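Local coordinates for protein anti-h(o) lectin I (Ulex europaeus, PDB 1FX5) that binds L-fucose as a calcium- and manganese-containing legume lectin that recognises the H(O) blood-group determinant, at residues Q21-V26 / D43-I48; G30-N35 / G47-I52; P54-N59 / S235-T240; G63-F68 / I199-E204. All blocks are in the same frame, centred on the assembly; numbering follows the deposited sequence.

How the contacts relate
All four contacts lie in one legume lectin domain. Contacts 1, 2 and 3 all use strand 44-59, at successive points along it. Contacts 1 and 2 share Gly47 and Ile48, and their centres are 8 Å apart. Contacts 3 and 4 form a second pair with centres 9 Å apart, joined by strand 64-78. The centre of contact 1 is 29 Å from that of contact 3. Contacts 1 and 2 overlap along the chain, and both close before contact 3 opens. Both segments of contact 4 lie in the sequence between those of contact 3. The glycan on Asn23 is held against the start of strand 44-59, while contacts 2 and 3 also reach the second subunit.

Contact 1: residues Q21-V26 / D43-I48; sequences QGNASV and DETGGI. Unlike the reference sequence in segment 21-26: Asn23 (reference Asp). With NAG (2-acetamido-2-deoxy-beta-D-glucopyranose), chain C.
Gln21 and Ile48 form an antiparallel hydrogen-bonded pair between the end of strand 18-22 and strand 44-59. Gln21 N gives its hydrogen to Ile48 O at 3.0 Å. Ile48 N returns a bond to Gln21 O at 2.9 Å. A third backbone bond follows two residues further on: Asn23 N meets Gly46 O at 2.9 Å, and it is almost straight, with 174° at the hydrogen. Between these bonds lies the non-hydrogen-bonded pair of Gly22 and Gly47, whose CA atoms are 4.3 Å apart. With no side chains there, the two backbones can lie close. Gly47 CA also makes a CH...O contact to Gln21 O.

Apolar packing is modest. The side chains of Gln21 and Ile48 run side by side in the same direction. Beyond the bend at Asn23, the methyl CB of Ala24 settles against the backbone of strand 44-59, 3.7 Å from Ile48 N.

The carbohydrate makes a second bridge. Asn23 ND2 is covalently bonded to NAG C1. The acetamido oxygen of that sugar, O7, then reaches the opposite segment. Thr45 OG1 donates to NAG O7 at 2.6 Å, and Gly46 N donates to the same NAG O7 at 3.2 Å. The threonine hydroxyl points away from its own backbone N (chi1 -174°), which lays it beside the peptide that leads to Gly46 N. Two donors thus hold one acetamide oxygen. The first sugar of this N-glycan is fastened to both segments, by a covalent link on one and hydrogen bonds on the other.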
loop_
_atom_site.group_PDB
_atom_site.type_symbol
_atom_site.label_atom_id
_atom_site.label_comp_id
_atom_site.label_asym_id
_atom_site.label_seq_id
_atom_site.Cartn_x
_atom_site.Cartn_y
_atom_site.Cartn_z
ATOM N N GLN A 21 -16.910 1.569 -1.605
ATOM C CA GLN A 21 -17.923 2.632 -1.703
ATOM C C GLN A 21 -19.099 2.046 -2.487
ATOM O O GLN A 21 -18.894 1.256 -3.419
ATOM C CB GLN A 21 -17.409 3.854 -2.456
ATOM C CG GLN A 21 -16.534 4.779 -1.672
ATOM C CD GLN A 21 -15.881 5.797 -2.576
ATOM O OE1 GLN A 21 -16.032 6.997 -2.393
ATOM N NE2 GLN A 21 -15.149 5.317 -3.564
ATOM N N GLY A 22 -20.322 2.429 -2.131
ATOM C CA GLY A 22 -21.478 1.910 -2.838
ATOM C C GLY A 22 -21.720 0.456 -2.487
ATOM O O GLY A 22 -21.424 0.030 -1.365
ATOM N N ASN A 23 -22.132 -0.343 -3.459
ATOM C CA ASN A 23 -22.392 -1.738 -3.175
ATOM C C ASN A 23 -21.405 -2.780 -3.660
ATOM O O ASN A 23 -21.810 -3.829 -4.155
ATOM C CB ASN A 23 -23.836 -2.076 -3.581
ATOM C CG ASN A 23 -24.854 -1.437 -2.636
ATOM O OD1 ASN A 23 -24.863 -1.768 -1.441
ATOM N ND2 ASN A 23 -25.636 -0.471 -3.116
ATOM N N ALA A 24 -20.110 -2.507 -3.509
ATOM C CA ALA A 24 -19.053 -3.441 -3.929
ATOM C C ALA A 24 -18.534 -4.191 -2.678
ATOM O O ALA A 24 -18.616 -3.655 -1.567
ATOM C CB ALA A 24 -17.905 -2.669 -4.588
ATOM N N SER A 25 -18.033 -5.420 -2.833
ATOM C CA SER A 25 -17.519 -6.172 -1.674
ATOM C C SER A 25 -16.943 -7.497 -2.097
ATOM O O SER A 25 -17.167 -7.933 -3.223
ATOM C CB SER A 25 -18.636 -6.463 -0.668
ATOM O OG SER A 25 -19.600 -7.362 -1.216
ATOM N N VAL A 26 -16.227 -8.152 -1.186
ATOM C CA VAL A 26 -15.633 -9.444 -1.480
ATOM C C VAL A 26 -16.625 -10.493 -0.960
ATOM O O VAL A 26 -17.050 -10.437 0.188
ATOM C CB VAL A 26 -14.277 -9.610 -0.813
ATOM C CG1 VAL A 26 -13.691 -10.957 -1.182
ATOM C CG2 VAL A 26 -13.346 -8.523 -1.267
ATOM N N ASP A 43 -32.680 2.544 -8.867
ATOM C CA ASP A 43 -32.725 2.279 -10.318
ATOM C C ASP A 43 -31.308 2.213 -10.903
ATOM O O ASP A 43 -30.991 1.310 -11.695
ATOM C CB ASP A 43 -33.534 3.354 -11.061
ATOM C CG ASP A 43 -35.044 3.215 -10.857
ATOM O OD1 ASP A 43 -35.806 4.069 -11.369
ATOM O OD2 ASP A 43 -35.484 2.256 -10.187
ATOM N N GLU A 44 -30.495 3.218 -10.579
ATOM C CA GLU A 44 -29.109 3.295 -11.042
ATOM C C GLU A 44 -28.307 2.820 -9.828
ATOM O O GLU A 44 -28.267 3.509 -8.807
ATOM C CB GLU A 44 -28.751 4.739 -11.440
ATOM C CG GLU A 44 -29.480 5.178 -12.715
ATOM C CD GLU A 44 -29.227 6.621 -13.129
ATOM O OE1 GLU A 44 -28.419 6.865 -14.041
ATOM O OE2 GLU A 44 -29.872 7.516 -12.579
ATOM N N THR A 45 -27.677 1.653 -9.924
ATOM C CA THR A 45 -26.910 1.142 -8.800
ATOM C C THR A 45 -25.478 0.730 -9.184
ATOM O O THR A 45 -25.217 0.391 -10.348
ATOM C CB THR A 45 -27.693 -0.032 -8.139
ATOM O OG1 THR A 45 -27.021 -0.467 -6.952
ATOM C CG2 THR A 45 -27.839 -1.196 -9.094
ATOM N N GLY A 46 -24.549 0.797 -8.223
ATOM C CA GLY A 46 -23.167 0.430 -8.497
ATOM C C GLY A 46 -22.229 0.422 -7.286
ATOM O O GLY A 46 -22.685 0.636 -6.148
ATOM N N GLY A 47 -20.933 0.159 -7.512
ATOM C CA GLY A 47 -19.964 0.131 -6.419
ATOM C C GLY A 47 -18.562 0.478 -6.885
ATOM O O GLY A 47 -18.329 0.521 -8.088
ATOM N N ILE A 48 -17.650 0.750 -5.945
ATOM C CA ILE A 48 -16.253 1.095 -6.225
ATOM C C ILE A 48 -15.302 0.428 -5.211
ATOM O O ILE A 48 -15.623 0.320 -4.021
ATOM C CB ILE A 48 -16.026 2.643 -6.118
ATOM C CG1 ILE A 48 -16.663 3.382 -7.305
ATOM C CG2 ILE A 48 -14.529 2.968 -5.999
ATOM C CD1 ILE A 48 -16.531 4.917 -7.199
HETATM C C1 NAG C . -26.393 0.364 -2.188
HETATM C C2 NAG C . -26.934 1.620 -2.892
HETATM C C3 NAG C . -27.698 2.468 -1.857
HETATM C C4 NAG C . -28.830 1.635 -1.218
HETATM C C5 NAG C . -28.254 0.323 -0.640
HETATM C C6 NAG C . -29.342 -0.641 -0.174
HETATM C C7 NAG C . -25.548 2.282 -4.787
HETATM C C8 NAG C . -24.430 3.188 -5.285
HETATM N N2 NAG C . -25.875 2.419 -3.498
HETATM O O3 NAG C . -28.236 3.645 -2.504
HETATM O O4 NAG C . -29.460 2.393 -0.151
HETATM O O5 NAG C . -27.486 -0.390 -1.638
HETATM O O6 NAG C . -30.358 -0.791 -1.163
HETATM O O7 NAG C . -26.058 1.441 -5.526
#

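Contact 2: residues G30-N35 / G47-I52; sequences GVLQLN and GIARYI
Gly47 meets the carbonyl of Leu34 at the start of this contact. Leu34 O lies 3.1 Å from Gly47 CA, in a place that only a residue without a side chain would leave to it. Gly47 N is almost as near to Leu34 O, but the angle is poor and no hydrogen bond forms. The backbone of Gly47 is instead bonded to Gly216 of strand 209-219. Asn35 completes the approach with its CB, 4.2 Å from Gly47 N.

Ile48 follows and turns its side chain away from segment 30-35, toward Gln21 and Ser215.

Ala49 points back again. Its CB touches Leu32 CD1 at 4.0 Å. The leucine CG stands opposite its own backbone N (chi1 170°), and the branch is carried across to the alanine methyl. Phe20 of strand 18-22 touches both of these side chains. Leu34 is also buried here, and its side chain packs on Phe214.

The touching parts run in nearly opposite directions, 155° apart, yet no hydrogen bond crosses between them. Further along, Tyr51 stacks on Phe6 and packs on Leu4 of the second subunit. Strand 32-33 takes its backbone bonds from strands 25-26 and 224-236, and at this point strand 44-59 is bonded to strands 18-22 and 209-219. Packing of this kind, between strands that are not bonded to each other, fits the beta sandwich of legume lectins.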
loop_
_atom_site.group_PDB
_atom_site.type_symbol
_atom_site.label_atom_id
_atom_site.label_comp_id
_atom_site.label_asym_id
_atom_site.label_seq_id
_atom_site.Cartn_x
_atom_site.Cartn_y
_atom_site.Cartn_z
ATOM N N GLY A 30 -14.397 -15.718 -2.716
ATOM C CA GLY A 30 -13.083 -15.092 -2.843
ATOM C C GLY A 30 -12.959 -14.197 -4.073
ATOM O O GLY A 30 -11.849 -13.919 -4.533
ATOM N N VAL A 31 -14.103 -13.733 -4.581
ATOM C CA VAL A 31 -14.198 -12.864 -5.758
ATOM C C VAL A 31 -14.604 -11.434 -5.365
ATOM O O VAL A 31 -15.386 -11.239 -4.429
ATOM C CB VAL A 31 -15.261 -13.450 -6.739
ATOM C CG1 VAL A 31 -15.597 -12.489 -7.878
ATOM C CG2 VAL A 31 -14.743 -14.741 -7.312
ATOM N N LEU A 32 -14.071 -10.440 -6.072
ATOM C CA LEU A 32 -14.400 -9.043 -5.793
ATOM C C LEU A 32 -15.618 -8.671 -6.661
ATOM O O LEU A 32 -15.521 -8.599 -7.890
ATOM C CB LEU A 32 -13.207 -8.132 -6.127
ATOM C CG LEU A 32 -13.418 -6.608 -6.120
ATOM C CD1 LEU A 32 -13.699 -6.115 -4.715
ATOM C CD2 LEU A 32 -12.179 -5.907 -6.688
ATOM N N GLN A 33 -16.771 -8.478 -6.015
ATOM C CA GLN A 33 -18.011 -8.123 -6.699
ATOM C C GLN A 33 -18.184 -6.604 -6.705
ATOM O O GLN A 33 -18.425 -5.984 -5.671
ATOM C CB GLN A 33 -19.201 -8.803 -6.009
ATOM C CG GLN A 33 -20.491 -8.699 -6.800
ATOM C CD GLN A 33 -21.656 -9.363 -6.114
ATOM O OE1 GLN A 33 -22.129 -10.399 -6.559
ATOM N NE2 GLN A 33 -22.139 -8.762 -5.035
ATOM N N LEU A 34 -18.095 -6.005 -7.878
ATOM C CA LEU A 34 -18.222 -4.563 -7.991
ATOM C C LEU A 34 -19.609 -3.958 -7.737
ATOM O O LEU A 34 -19.723 -2.810 -7.316
ATOM C CB LEU A 34 -17.667 -4.109 -9.357
ATOM C CG LEU A 34 -16.224 -4.558 -9.675
ATOM C CD1 LEU A 34 -15.821 -4.155 -11.106
ATOM C CD2 LEU A 34 -15.245 -3.993 -8.636
ATOM N N ASN A 35 -20.662 -4.712 -8.011
ATOM C CA ASN A 35 -22.011 -4.208 -7.802
ATOM C C ASN A 35 -22.916 -5.384 -7.536
ATOM O O ASN A 35 -22.586 -6.510 -7.906
ATOM C CB ASN A 35 -22.519 -3.457 -9.052
ATOM C CG ASN A 35 -22.808 -4.388 -10.243
ATOM O OD1 ASN A 35 -23.955 -4.759 -10.485
ATOM N ND2 ASN A 35 -21.772 -4.743 -11.003
ATOM N N GLY A 47 -20.933 0.159 -7.512
ATOM C CA GLY A 47 -19.964 0.131 -6.419
ATOM C C GLY A 47 -18.562 0.478 -6.885
ATOM O O GLY A 47 -18.329 0.521 -8.088
ATOM N N ILE A 48 -17.650 0.750 -5.945
ATOM C CA ILE A 48 -16.253 1.095 -6.225
ATOM C C ILE A 48 -15.302 0.428 -5.211
ATOM O O ILE A 48 -15.623 0.320 -4.021
ATOM C CB ILE A 48 -16.026 2.643 -6.118
ATOM C CG1 ILE A 48 -16.663 3.382 -7.305
ATOM C CG2 ILE A 48 -14.529 2.968 -5.999
ATOM C CD1 ILE A 48 -16.531 4.917 -7.199
ATOM N N ALA A 49 -14.126 0.014 -5.664
ATOM C CA ALA A 49 -13.146 -0.619 -4.785
ATOM C C ALA A 49 -11.757 -0.120 -5.194
ATOM O O ALA A 49 -11.401 -0.173 -6.368
ATOM C CB ALA A 49 -13.225 -2.135 -4.888
ATOM N N ARG A 50 -10.976 0.364 -4.235
ATOM C CA ARG A 50 -9.633 0.872 -4.528
ATOM C C ARG A 50 -8.628 0.319 -3.560
ATOM O O ARG A 50 -8.993 -0.018 -2.425
ATOM C CB ARG A 50 -9.574 2.393 -4.317
ATOM C CG ARG A 50 -10.805 3.165 -4.702
ATOM C CD ARG A 50 -10.653 4.653 -4.427
ATOM N NE ARG A 50 -11.938 5.342 -4.506
ATOM C CZ ARG A 50 -12.108 6.575 -4.975
ATOM N NH1 ARG A 50 -11.070 7.275 -5.419
ATOM N NH2 ARG A 50 -13.324 7.101 -5.013
ATOM N N TYR A 51 -7.363 0.250 -3.978
ATOM C CA TYR A 51 -6.309 -0.249 -3.083
ATOM C C TYR A 51 -6.235 0.897 -2.042
ATOM O O TYR A 51 -6.346 2.082 -2.399
ATOM C CB TYR A 51 -4.961 -0.447 -3.812
ATOM C CG TYR A 51 -3.879 -1.060 -2.928
ATOM C CD1 TYR A 51 -2.704 -0.370 -2.667
ATOM C CD2 TYR A 51 -4.049 -2.323 -2.334
ATOM C CE1 TYR A 51 -1.725 -0.906 -1.836
ATOM C CE2 TYR A 51 -3.067 -2.880 -1.492
ATOM C CZ TYR A 51 -1.903 -2.159 -1.253
ATOM O OH TYR A 51 -0.889 -2.665 -0.449
ATOM N N ILE A 52 -6.040 0.547 -0.773
ATOM C CA ILE A 52 -5.990 1.536 0.292
ATOM C C ILE A 52 -4.900 2.624 0.291
ATOM O O ILE A 52 -5.138 3.734 0.754
ATOM C CB ILE A 52 -6.129 0.835 1.684
ATOM C CG1 ILE A 52 -6.599 1.833 2.733
ATOM C CG2 ILE A 52 -4.825 0.181 2.100
ATOM C CD1 ILE A 52 -6.792 1.210 4.099
#

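Contact 3: residues P54-N59 / S235-T240; sequences PIHIWN and STFINT. Unlike the reference sequence in segment 235-240: Thr236 (reference Asn), Phe237 (reference Leu).
This is an aromatic and water-bridged contact, in which Phe237 packs on the last part of strand 44-59 just after strand 224-236 has ended. No direct hydrogen bond crosses it. The edge of the Phe237 ring is directed at one face of the His56 imidazole, a T-shaped pair with centroids 5.6 Å apart. The planes are turned by 72°. Phe237 CZ lies over the imidazole toward its rim, and Phe237 CE2 comes within 3.6 Å of His56 O. The other side of the phenyl reaches further along the strand: Phe237 CE1 is 4.0 Å from Trp58 CA, which sits at the ring edge with Asn59 N. Trp209 stacks on His56 as well.

The touching parts run in nearly the same direction, 14° apart, but they are not paired strands. In this legume lectin fold, strand 64-78 is bonded to both: Ala66 pairs its backbone with Ile57, and Ser67 does so with Thr236.

Water 1 fills the second link. Ser235 OG donates to it at 3.0 Å, and the water donates in turn to His56 O at 3.2 Å. With OG between its own backbone N and carbonyl carbon (chi1 61°), Ser235 presents the hydroxyl to the water and to the methyl Ile55 CG2, which is 3.6 Å from Ser235 OG.

Beyond the strand, Thr236 OG1 accepts a hydrogen bond from Ile238 N at 3.1 Å, an ST turn. Pro54 packs on Lys16 of the second subunit, and Ile238 on Lys9 of that subunit.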
loop_
_atom_site.group_PDB
_atom_site.type_symbol
_atom_site.label_atom_id
_atom_site.label_comp_id
_atom_site.label_asym_id
_atom_site.label_seq_id
_atom_site.Cartn_x
_atom_site.Cartn_y
_atom_site.Cartn_z
ATOM N N PRO A 54 -2.420 5.440 -1.570
ATOM C CA PRO A 54 -2.348 6.258 -2.792
ATOM C C PRO A 54 -1.026 5.949 -3.531
ATOM O O PRO A 54 -0.032 5.512 -2.921
ATOM C CB PRO A 54 -2.353 7.694 -2.259
ATOM C CG PRO A 54 -3.063 7.584 -0.941
ATOM C CD PRO A 54 -2.507 6.296 -0.371
ATOM N N ILE A 55 -1.029 6.176 -4.841
ATOM C CA ILE A 55 0.122 5.940 -5.695
ATOM C C ILE A 55 0.692 7.290 -6.101
ATOM O O ILE A 55 -0.063 8.226 -6.400
ATOM C CB ILE A 55 -0.322 5.225 -7.010
ATOM C CG1 ILE A 55 -1.256 4.048 -6.710
ATOM C CG2 ILE A 55 0.871 4.729 -7.791
ATOM C CD1 ILE A 55 -0.629 2.914 -5.962
ATOM N N HIS A 56 2.019 7.388 -6.105
ATOM C CA HIS A 56 2.732 8.607 -6.481
ATOM C C HIS A 56 2.832 8.475 -8.000
ATOM O O HIS A 56 3.659 7.707 -8.491
ATOM C CB HIS A 56 4.130 8.598 -5.853
ATOM C CG HIS A 56 4.784 9.949 -5.772
ATOM N ND1 HIS A 56 4.132 11.120 -6.127
ATOM C CD2 HIS A 56 6.019 10.313 -5.372
ATOM C CE1 HIS A 56 4.949 12.144 -5.941
ATOM N NE2 HIS A 56 6.101 11.688 -5.485
ATOM N N ILE A 57 1.984 9.181 -8.742
ATOM C CA ILE A 57 2.021 9.075 -10.194
ATOM C C ILE A 57 3.011 10.005 -10.893
ATOM O O ILE A 57 3.554 9.670 -11.945
ATOM C CB ILE A 57 0.597 9.102 -10.793
ATOM C CG1 ILE A 57 0.581 8.407 -12.158
ATOM C CG2 ILE A 57 0.114 10.509 -10.955
ATOM C CD1 ILE A 57 0.779 6.910 -12.093
ATOM N N TRP A 58 3.185 11.207 -10.378
ATOM C CA TRP A 58 4.143 12.106 -10.994
ATOM C C TRP A 58 4.750 12.939 -9.879
ATOM O O TRP A 58 4.173 13.047 -8.791
ATOM C CB TRP A 58 3.607 12.904 -12.190
ATOM C CG TRP A 58 2.562 13.894 -11.898
ATOM C CD1 TRP A 58 1.223 13.677 -11.857
ATOM C CD2 TRP A 58 2.753 15.293 -11.682
ATOM N NE1 TRP A 58 0.562 14.856 -11.641
ATOM C CE2 TRP A 58 1.471 15.860 -11.530
ATOM C CE3 TRP A 58 3.877 16.117 -11.616
ATOM C CZ2 TRP A 58 1.286 17.232 -11.315
ATOM C CZ3 TRP A 58 3.692 17.473 -11.407
ATOM C CH2 TRP A 58 2.402 18.018 -11.256
ATOM N N ASN A 59 5.954 13.438 -10.123
ATOM C CA ASN A 59 6.691 14.238 -9.148
ATOM C C ASN A 59 6.930 15.698 -9.539
ATOM O O ASN A 59 7.740 15.963 -10.420
ATOM C CB ASN A 59 8.034 13.537 -8.950
ATOM C CG ASN A 59 8.800 14.063 -7.762
ATOM O OD1 ASN A 59 8.629 15.217 -7.348
ATOM N ND2 ASN A 59 9.666 13.225 -7.213
ATOM N N SER A 235 4.022 0.007 -10.454
ATOM C CA SER A 235 4.368 1.333 -10.973
ATOM C C SER A 235 5.790 1.631 -10.559
ATOM O O SER A 235 6.257 1.189 -9.481
ATOM C CB SER A 235 3.447 2.439 -10.470
ATOM O OG SER A 235 3.501 2.547 -9.064
ATOM N N THR A 236 6.464 2.416 -11.394
ATOM C CA THR A 236 7.842 2.788 -11.138
ATOM C C THR A 236 8.206 4.050 -11.934
ATOM O O THR A 236 7.574 4.364 -12.957
ATOM C CB THR A 236 8.786 1.637 -11.580
ATOM O OG1 THR A 236 10.140 1.966 -11.269
ATOM C CG2 THR A 236 8.708 1.424 -13.081
ATOM N N PHE A 237 9.175 4.804 -11.412
ATOM C CA PHE A 237 9.658 6.026 -12.058
ATOM C C PHE A 237 10.949 5.634 -12.804
ATOM O O PHE A 237 11.387 6.300 -13.745
ATOM C CB PHE A 237 10.019 7.081 -11.023
ATOM C CG PHE A 237 8.860 7.858 -10.514
ATOM C CD1 PHE A 237 8.429 8.989 -11.182
ATOM C CD2 PHE A 237 8.237 7.499 -9.347
ATOM C CE1 PHE A 237 7.401 9.759 -10.675
ATOM C CE2 PHE A 237 7.213 8.258 -8.838
ATOM C CZ PHE A 237 6.790 9.389 -9.501
ATOM N N ILE A 238 11.544 4.530 -12.378
ATOM C CA ILE A 238 12.765 4.053 -12.975
ATOM C C ILE A 238 12.483 2.935 -13.999
ATOM O O ILE A 238 12.805 1.758 -13.803
ATOM C CB ILE A 238 13.804 3.750 -11.802
ATOM C CG1 ILE A 238 15.143 4.440 -12.086
ATOM C CG2 ILE A 238 13.955 2.263 -11.496
ATOM C CD1 ILE A 238 15.028 5.928 -12.379
ATOM N N ASN A 239 11.820 3.307 -15.093
ATOM C CA ASN A 239 11.496 2.323 -16.135
ATOM C C ASN A 239 12.741 1.910 -16.954
ATOM O O ASN A 239 13.580 2.758 -17.303
ATOM C CB ASN A 239 10.398 2.863 -17.050
ATOM N N THR A 240 12.847 0.614 -17.264
ATOM C CA THR A 240 13.979 0.073 -18.035
ATOM C C THR A 240 13.863 0.290 -19.558
ATOM O O THR A 240 12.828 -0.008 -20.184
ATOM C CB THR A 240 14.178 -1.425 -17.718
HETATM O O HOH W 1 5.201 4.914 -8.356
#

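Contact 4: residues G63-F68 / I199-E204; sequences GELASF and IVDLKE. Unlike the reference sequence in segment 63-68: Leu65 (reference Val).
Gly63 O and Lys203 NZ are joined by water 2. The water donates to Gly63 O at 3.0 Å and accepts from Lys203 NZ, also at 3.0 Å. The direct gap from Lys203 NZ to Gly63 O is 3.8 Å, so the link runs through the water. The lysine chain is otherwise extended but bends at chi3 (55°), which brings its amine alongside the glycine. The positive phi of Gly63 belongs to a G1 beta bulge, in which Gly63 and Glu64 both face Asn59.

Leu65 makes the apolar part of the contact. Its CD1 touches Leu202 CB at 4.0 Å, and the two side chains cross at about a right angle. The same Leu65 CD1 is 4.2 Å from Lys203 CG. The other branch, Leu65 CD2, lies near the carboxylate, 4.2 Å from Asp201 OD2. With CG opposite its backbone N (chi1 179°), the leucine reaches out to the loop with both methyls.

The loop is shaped by Asp201. Its OD2 accepts from Lys203 N at 3.3 Å, an Asx turn, and the donor comes from 48° above the carboxylate plane. A backbone bond from Glu204 N to Asp201 O, 3.0 Å long, closes the same bend. In this bend Leu202 and Lys203 both point toward segment 63-68.

Leu65 and Leu202 both touch Tyr174 of strand 168-175. Trp58 of strand 44-59 packs on Leu65 and Lys203. The loop between strands 192-199 and 209-219 thus rests on the start of strand 64-78, with side chains from two of the strands that pair with it, 44-59 and 168-175, closing round.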
loop_
_atom_site.group_PDB
_atom_site.type_symbol
_atom_site.label_atom_id
_atom_site.label_comp_id
_atom_site.label_asym_id
_atom_site.label_seq_id
_atom_site.Cartn_x
_atom_site.Cartn_y
_atom_site.Cartn_z
ATOM N N GLY A 63 9.879 16.686 -12.036
ATOM C CA GLY A 63 9.221 16.735 -13.331
ATOM C C GLY A 63 9.037 15.357 -13.932
ATOM O O GLY A 63 8.606 15.224 -15.078
ATOM N N GLU A 64 9.329 14.325 -13.146
ATOM C CA GLU A 64 9.191 12.941 -13.605
ATOM C C GLU A 64 7.782 12.399 -13.531
ATOM O O GLU A 64 7.043 12.674 -12.595
ATOM C CB GLU A 64 10.081 12.004 -12.806
ATOM C CG GLU A 64 11.533 12.112 -13.162
ATOM C CD GLU A 64 12.342 11.078 -12.440
ATOM O OE1 GLU A 64 13.040 10.303 -13.134
ATOM O OE2 GLU A 64 12.251 11.024 -11.183
ATOM N N LEU A 65 7.512 11.486 -14.448
ATOM C CA LEU A 65 6.231 10.827 -14.578
ATOM C C LEU A 65 6.449 9.299 -14.485
ATOM O O LEU A 65 7.364 8.761 -15.117
ATOM C CB LEU A 65 5.641 11.243 -15.937
ATOM C CG LEU A 65 4.299 10.719 -16.439
ATOM C CD1 LEU A 65 3.213 10.918 -15.390
ATOM C CD2 LEU A 65 3.943 11.457 -17.739
ATOM N N ALA A 66 5.645 8.601 -13.683
ATOM C CA ALA A 66 5.801 7.145 -13.554
ATOM C C ALA A 66 5.151 6.295 -14.670
ATOM O O ALA A 66 4.280 6.758 -15.397
ATOM C CB ALA A 66 5.289 6.692 -12.187
ATOM N N SER A 67 5.672 5.089 -14.868
ATOM C CA SER A 67 5.148 4.166 -15.864
ATOM C C SER A 67 4.460 3.071 -15.024
ATOM O O SER A 67 4.840 2.848 -13.854
ATOM C CB SER A 67 6.286 3.531 -16.660
ATOM O OG SER A 67 6.841 4.454 -17.570
ATOM N N PHE A 68 3.431 2.425 -15.571
ATOM C CA PHE A 68 2.751 1.375 -14.822
ATOM C C PHE A 68 2.143 0.320 -15.720
ATOM O O PHE A 68 1.973 0.523 -16.937
ATOM C CB PHE A 68 1.688 1.954 -13.847
ATOM C CG PHE A 68 0.419 2.484 -14.517
ATOM C CD1 PHE A 68 0.204 3.856 -14.654
ATOM C CD2 PHE A 68 -0.579 1.614 -14.962
ATOM C CE1 PHE A 68 -0.983 4.354 -15.219
ATOM C CE2 PHE A 68 -1.754 2.104 -15.525
ATOM C CZ PHE A 68 -1.957 3.474 -15.653
ATOM N N ILE A 199 -2.785 8.784 -26.486
ATOM C CA ILE A 199 -1.606 9.493 -26.009
ATOM C C ILE A 199 -2.124 10.663 -25.193
ATOM O O ILE A 199 -2.780 11.564 -25.724
ATOM C CB ILE A 199 -0.702 9.914 -27.188
ATOM C CG1 ILE A 199 -0.351 8.652 -27.992
ATOM C CG2 ILE A 199 0.555 10.618 -26.665
ATOM C CD1 ILE A 199 0.707 8.783 -29.040
ATOM N N VAL A 200 -1.881 10.597 -23.884
ATOM C CA VAL A 200 -2.329 11.625 -22.966
ATOM C C VAL A 200 -1.288 11.897 -21.867
ATOM O O VAL A 200 -0.707 10.977 -21.283
ATOM C CB VAL A 200 -3.744 11.235 -22.396
ATOM C CG1 VAL A 200 -3.765 9.795 -21.968
ATOM C CG2 VAL A 200 -4.130 12.102 -21.201
ATOM N N ASP A 201 -1.028 13.175 -21.647
ATOM C CA ASP A 201 -0.070 13.640 -20.654
ATOM C C ASP A 201 -0.710 13.668 -19.264
ATOM O O ASP A 201 -1.357 14.651 -18.879
ATOM C CB ASP A 201 0.418 15.036 -21.057
ATOM C CG ASP A 201 1.568 15.538 -20.202
ATOM O OD1 ASP A 201 2.075 16.642 -20.508
ATOM O OD2 ASP A 201 1.964 14.857 -19.226
ATOM N N LEU A 202 -0.426 12.640 -18.478
ATOM C CA LEU A 202 -0.969 12.536 -17.138
ATOM C C LEU A 202 -0.642 13.687 -16.178
ATOM O O LEU A 202 -1.459 14.001 -15.314
ATOM C CB LEU A 202 -0.584 11.194 -16.550
ATOM C CG LEU A 202 -1.613 10.061 -16.512
ATOM C CD1 LEU A 202 -2.611 10.048 -17.675
ATOM C CD2 LEU A 202 -0.854 8.755 -16.389
ATOM N N LYS A 203 0.508 14.349 -16.360
ATOM C CA LYS A 203 0.906 15.476 -15.487
ATOM C C LYS A 203 -0.032 16.650 -15.643
ATOM O O LYS A 203 -0.110 17.513 -14.768
ATOM C CB LYS A 203 2.292 16.012 -15.826
ATOM C CG LYS A 203 3.446 15.161 -15.429
ATOM C CD LYS A 203 4.732 15.892 -15.763
ATOM C CE LYS A 203 4.749 17.266 -15.100
ATOM N NZ LYS A 203 6.029 18.003 -15.337
ATOM N N GLU A 204 -0.693 16.716 -16.791
ATOM C CA GLU A 204 -1.617 17.803 -17.047
ATOM C C GLU A 204 -3.065 17.530 -16.652
ATOM O O GLU A 204 -3.894 18.438 -16.672
ATOM C CB GLU A 204 -1.603 18.140 -18.536
ATOM C CG GLU A 204 -0.331 18.784 -19.028
ATOM C CD GLU A 204 -0.476 19.214 -20.477
ATOM O OE1 GLU A 204 -1.357 20.072 -20.729
ATOM O OE2 GLU A 204 0.255 18.682 -21.356
HETATM O O HOH W 2 7.608 16.607 -17.517
#